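PDB 5CWG: designed helical repeat protein, which has no known natural function, being a de novo designed helical repeat protein, built to fold into a regular array of paired alpha-helices. Local coordinates for residues E65-A70 / Y75-A80; A81-E86 / Y125-A130. One frame throughout, in Å; residues are numbered along the deposited sequence.

Contact 1: E65-A70 / Y75-A80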
# COMPACT_ATOMS: atom_id res chain seq x y z
N GLU A 65 -8.53 -4.32 -4.43
CA GLU A 65 -8.11 -3.96 -5.78
C GLU A 65 -6.97 -4.85 -6.26
O GLU A 65 -6.95 -5.28 -7.40
CB GLU A 65 -7.80 -2.48 -5.82
CG GLU A 65 -9.11 -1.66 -5.60
CD GLU A 65 -8.96 -0.14 -5.71
OE1 GLU A 65 -9.94 0.58 -5.40
OE2 GLU A 65 -7.91 0.33 -6.17
N VAL A 66 -6.04 -5.18 -5.36
CA VAL A 66 -4.95 -6.07 -5.73
C VAL A 66 -5.48 -7.46 -6.05
O VAL A 66 -5.04 -8.10 -7.01
CB VAL A 66 -3.86 -6.10 -4.63
CG1 VAL A 66 -2.82 -7.16 -4.93
CG2 VAL A 66 -3.21 -4.73 -4.54
N VAL A 67 -6.45 -7.94 -5.28
CA VAL A 67 -7.09 -9.23 -5.51
C VAL A 67 -7.89 -9.24 -6.83
O VAL A 67 -7.81 -10.20 -7.59
CB VAL A 67 -7.98 -9.63 -4.31
CG1 VAL A 67 -9.02 -10.67 -4.67
CG2 VAL A 67 -7.12 -10.06 -3.16
N GLU A 68 -8.64 -8.19 -7.10
CA GLU A 68 -9.41 -8.13 -8.33
C GLU A 68 -8.48 -8.10 -9.54
O GLU A 68 -8.74 -8.75 -10.56
CB GLU A 68 -10.35 -6.92 -8.29
CG GLU A 68 -11.50 -7.17 -7.32
CD GLU A 68 -12.40 -5.97 -7.10
OE1 GLU A 68 -12.01 -4.84 -7.40
OE2 GLU A 68 -13.49 -6.17 -6.53
N ASN A 69 -7.39 -7.36 -9.46
CA ASN A 69 -6.44 -7.36 -10.55
C ASN A 69 -5.68 -8.68 -10.65
O ASN A 69 -5.24 -9.06 -11.74
CB ASN A 69 -5.48 -6.19 -10.41
CG ASN A 69 -5.18 -5.54 -11.73
OD1 ASN A 69 -6.08 -5.31 -12.55
ND2 ASN A 69 -3.92 -5.22 -11.94
N ALA A 70 -5.54 -9.40 -9.54
CA ALA A 70 -4.91 -10.72 -9.57
C ALA A 70 -5.79 -11.67 -10.38
O ALA A 70 -5.29 -12.49 -11.14
CB ALA A 70 -4.69 -11.24 -8.15
N TYR A 75 -2.67 -14.02 -11.20
CA TYR A 75 -1.99 -14.18 -9.92
C TYR A 75 -2.85 -14.96 -8.95
O TYR A 75 -4.07 -14.85 -8.93
CB TYR A 75 -1.65 -12.82 -9.33
CG TYR A 75 -0.62 -12.04 -10.10
CD1 TYR A 75 -0.94 -11.40 -11.29
CD2 TYR A 75 0.70 -11.98 -9.66
CE1 TYR A 75 0.02 -10.71 -12.01
CE2 TYR A 75 1.66 -11.29 -10.36
CZ TYR A 75 1.31 -10.66 -11.55
OH TYR A 75 2.24 -9.97 -12.29
N ASP A 76 -2.19 -15.72 -8.10
CA ASP A 76 -2.89 -16.47 -7.06
C ASP A 76 -3.61 -15.51 -6.12
O ASP A 76 -3.01 -14.55 -5.61
CB ASP A 76 -1.90 -17.32 -6.26
CG ASP A 76 -2.59 -18.17 -5.23
OD1 ASP A 76 -3.04 -19.27 -5.56
OD2 ASP A 76 -2.69 -17.73 -4.07
N ILE A 77 -4.88 -15.76 -5.87
CA ILE A 77 -5.70 -14.82 -5.12
C ILE A 77 -5.23 -14.69 -3.67
O ILE A 77 -5.15 -13.59 -3.14
CB ILE A 77 -7.19 -15.24 -5.15
CG1 ILE A 77 -7.78 -15.15 -6.58
CG2 ILE A 77 -8.02 -14.41 -4.18
CD1 ILE A 77 -7.50 -13.88 -7.32
N SER A 78 -4.98 -15.81 -3.01
CA SER A 78 -4.60 -15.75 -1.60
C SER A 78 -3.24 -15.07 -1.42
O SER A 78 -3.06 -14.27 -0.50
CB SER A 78 -4.61 -17.14 -0.99
OG SER A 78 -5.92 -17.61 -0.82
N GLU A 79 -2.29 -15.41 -2.28
CA GLU A 79 -0.99 -14.78 -2.16
C GLU A 79 -1.09 -13.28 -2.41
O GLU A 79 -0.41 -12.49 -1.77
CB GLU A 79 0.01 -15.47 -3.07
CG GLU A 79 0.36 -16.91 -2.62
CD GLU A 79 1.26 -17.66 -3.59
OE1 GLU A 79 1.63 -18.82 -3.29
OE2 GLU A 79 1.59 -17.11 -4.66
N ALA A 80 -1.93 -12.90 -3.36
CA ALA A 80 -2.12 -11.49 -3.66
C ALA A 80 -2.70 -10.73 -2.47
O ALA A 80 -2.24 -9.64 -2.12
CB ALA A 80 -3.04 -11.32 -4.91
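Ala70 and Tyr75 meet through both backbone and side chain where helix 53-73 gives way to helix 77-98. The polar link is one backbone hydrogen bond, from Tyr75 N to Ala70 O, with an N-H...O angle of 169°. This bond, 3.0 Å long and nearly straight, ties the extended loop residue Tyr75 to the last turn of helix 53-73. The next residue, Asp76, is the N-cap of helix 77-98: its OD2 accepts from Glu79 N at 3.0 Å through the anti lone pair, covering an amide of the first helical turn.

The apolar contacts centre on the methyl of Ala70. Ala70 CB lies 3.6 Å from Tyr75 CB and just as near Ala80 CB, so two small side chains let the helices converge: the CA atoms of Val67 and Ala80 are 5.8 Å apart. Ile77 closes another flank with two branches. Its CD1 reaches Val67 O at 3.7 Å, while its CG2 sits 3.9 Å from CG1 of Val67, the two side chains crossing at about a right angle. With CG1 anti to the backbone N (chi1 160°), Val67 turns this methyl onto the isoleucine branch. One residue earlier on helix 53-73, Val66 CG1 lies 3.8 Å from Ala80 O.

The phenol of Tyr75 leads away from this interface, and its OH bonds to the backbone O of Tyr125. This alpha-hairpin is flanked by helix 3-23, where Val16 and Lys23 touch Ile77, and by helix 103-123, where Val117 meets Val66; Ile127 of helix 127-148 packs on Tyr75 and Ala80.

Contact 2: A81-E86 / Y125-A130. With EDO (1,2-ethanediol), chain B.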
# COMPACT_ATOMS: atom_id res chain seq x y z
N ALA A 81 -3.71 -11.32 -1.83
CA ALA A 81 -4.32 -10.69 -0.66
C ALA A 81 -3.30 -10.52 0.45
O ALA A 81 -3.24 -9.47 1.11
CB ALA A 81 -5.46 -11.52 -0.18
N ARG A 82 -2.51 -11.54 0.72
CA ARG A 82 -1.51 -11.49 1.77
C ARG A 82 -0.47 -10.44 1.47
O ARG A 82 -0.05 -9.69 2.36
CB ARG A 82 -0.90 -12.87 2.01
CG ARG A 82 -1.86 -13.89 2.55
CD ARG A 82 -1.17 -15.25 2.77
NE ARG A 82 -2.08 -16.26 3.30
CZ ARG A 82 -2.47 -16.35 4.58
NH1 ARG A 82 -2.01 -15.48 5.47
NH2 ARG A 82 -3.34 -17.29 4.95
N ALA A 83 -0.01 -10.38 0.22
CA ALA A 83 1.01 -9.41 -0.15
C ALA A 83 0.51 -7.97 0.02
O ALA A 83 1.28 -7.06 0.43
CB ALA A 83 1.51 -9.66 -1.57
N ALA A 84 -0.72 -7.72 -0.40
CA ALA A 84 -1.30 -6.39 -0.22
C ALA A 84 -1.36 -5.99 1.26
O ALA A 84 -1.06 -4.86 1.63
CB ALA A 84 -2.67 -6.32 -0.86
N ALA A 85 -1.78 -6.93 2.10
CA ALA A 85 -1.87 -6.68 3.55
C ALA A 85 -0.50 -6.39 4.13
O ALA A 85 -0.36 -5.47 4.93
CB ALA A 85 -2.52 -7.87 4.22
N GLU A 86 0.51 -7.15 3.72
CA GLU A 86 1.87 -6.90 4.19
C GLU A 86 2.37 -5.53 3.76
O GLU A 86 3.08 -4.86 4.52
CB GLU A 86 2.82 -7.99 3.65
CG GLU A 86 2.58 -9.38 4.22
CD GLU A 86 3.16 -9.65 5.58
OE1 GLU A 86 3.59 -8.70 6.27
OE2 GLU A 86 3.14 -10.84 6.00
N TYR A 125 4.99 -8.87 -13.38
CA TYR A 125 6.07 -8.86 -12.40
C TYR A 125 5.54 -9.29 -11.02
O TYR A 125 4.35 -9.42 -10.79
CB TYR A 125 6.65 -7.45 -12.30
CG TYR A 125 7.25 -6.88 -13.59
CD1 TYR A 125 7.73 -7.70 -14.60
CD2 TYR A 125 7.33 -5.51 -13.77
CE1 TYR A 125 8.28 -7.16 -15.75
CE2 TYR A 125 7.86 -4.97 -14.95
CZ TYR A 125 8.33 -5.80 -15.92
OH TYR A 125 8.88 -5.26 -17.07
N ASP A 126 6.46 -9.56 -10.09
CA ASP A 126 6.07 -10.02 -8.76
C ASP A 126 5.40 -8.92 -7.93
O ASP A 126 5.87 -7.79 -7.86
CB ASP A 126 7.28 -10.55 -8.02
CG ASP A 126 6.92 -11.07 -6.63
OD1 ASP A 126 6.27 -12.13 -6.54
OD2 ASP A 126 7.31 -10.42 -5.65
N ILE A 127 4.29 -9.27 -7.31
CA ILE A 127 3.53 -8.32 -6.49
C ILE A 127 4.32 -7.82 -5.28
O ILE A 127 4.37 -6.63 -5.04
CB ILE A 127 2.21 -8.96 -6.01
CG1 ILE A 127 1.26 -9.19 -7.19
CG2 ILE A 127 1.53 -8.11 -4.93
CD1 ILE A 127 0.05 -10.00 -6.83
N SER A 128 4.92 -8.74 -4.53
CA SER A 128 5.65 -8.36 -3.32
C SER A 128 6.82 -7.43 -3.62
O SER A 128 7.04 -6.47 -2.90
CB SER A 128 6.15 -9.59 -2.58
OG SER A 128 5.06 -10.34 -2.09
N GLU A 129 7.57 -7.74 -4.67
CA GLU A 129 8.69 -6.90 -5.07
C GLU A 129 8.24 -5.46 -5.37
O GLU A 129 8.86 -4.49 -4.96
CB GLU A 129 9.35 -7.51 -6.27
CG GLU A 129 10.63 -6.87 -6.73
CD GLU A 129 11.17 -7.54 -7.99
OE1 GLU A 129 12.40 -7.64 -8.13
OE2 GLU A 129 10.35 -7.96 -8.83
N ALA A 130 7.14 -5.33 -6.10
CA ALA A 130 6.62 -4.03 -6.46
C ALA A 130 6.10 -3.31 -5.21
O ALA A 130 6.31 -2.11 -5.02
CB ALA A 130 5.51 -4.18 -7.51
C1 EDO B . -0.49 -12.02 5.82
O1 EDO B . -0.14 -13.34 5.42
C2 EDO B . -1.66 -12.08 6.76
O2 EDO B . -1.34 -12.82 7.94
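With chi1 at -68°, Ile127 places CG2 anti to its backbone N, and this branch lands on the methyl of Ala83, CG2 to CB 3.7 Å. The contact rests chiefly on this hydrocarbon pair. Ser128 adds to it in the conformer given, one of two: a chi1 of -65° sets OG anti to the carbonyl carbon, and OG then comes to 3.7 Å from Ala83 CB. The approach is local: 94 Å² is buried in all, and the nearest CA atoms, those of Ala83 and Ser128, are 5.7 Å apart.

In this designed helical repeat fold the contact joins helix 77-98 to the first turn of helix 127-148. That turn is capped by Asp126, whose OD2 accepts from Glu129 N at 2.9 Å on the anti side, 24° out of the carboxylate plane. Ile127 also touches Val117 and Gln121 of helix 103-123.

Arg82 works away from Ile127 and Ser128. Its chain, extended from CG to NE, carries the guanidinium to a 1,2-ethanediol probably left from crystallisation; NH1 donates to O1 of the diol at 2.8 Å, with O1 at the edge of the guanidinium and in its plane. NH2 forms a salt bridge with Glu36. A leucine here would probably leave Glu36 without its positive partner and the diol oxygen without this donor. Across the diol from the arginine, Glu86 approaches C1 with OE2, at 3.8 Å.

In the fold
The centres of contacts 1 and 2 lie 9 Å apart, on the same side of the chain's centre, and both draw on helix 77-98. Along the sequence they come in series: contact 1 joins helices 53-73 and 77-98 across a short turn, then contact 2 reaches on to helix 127-148, with 38 residues separating its two segments. The two also touch directly: besides the links that Tyr75 and Ala80 make to segment 125-130, Val67 CG2 of contact 1 meets Ala81 CB of contact 2 at 3.7 Å. The turn-linked pair 53-73/77-98 thus adjoins the packing on helix 127-148, consistent with continuous packing in a designed repeat protein.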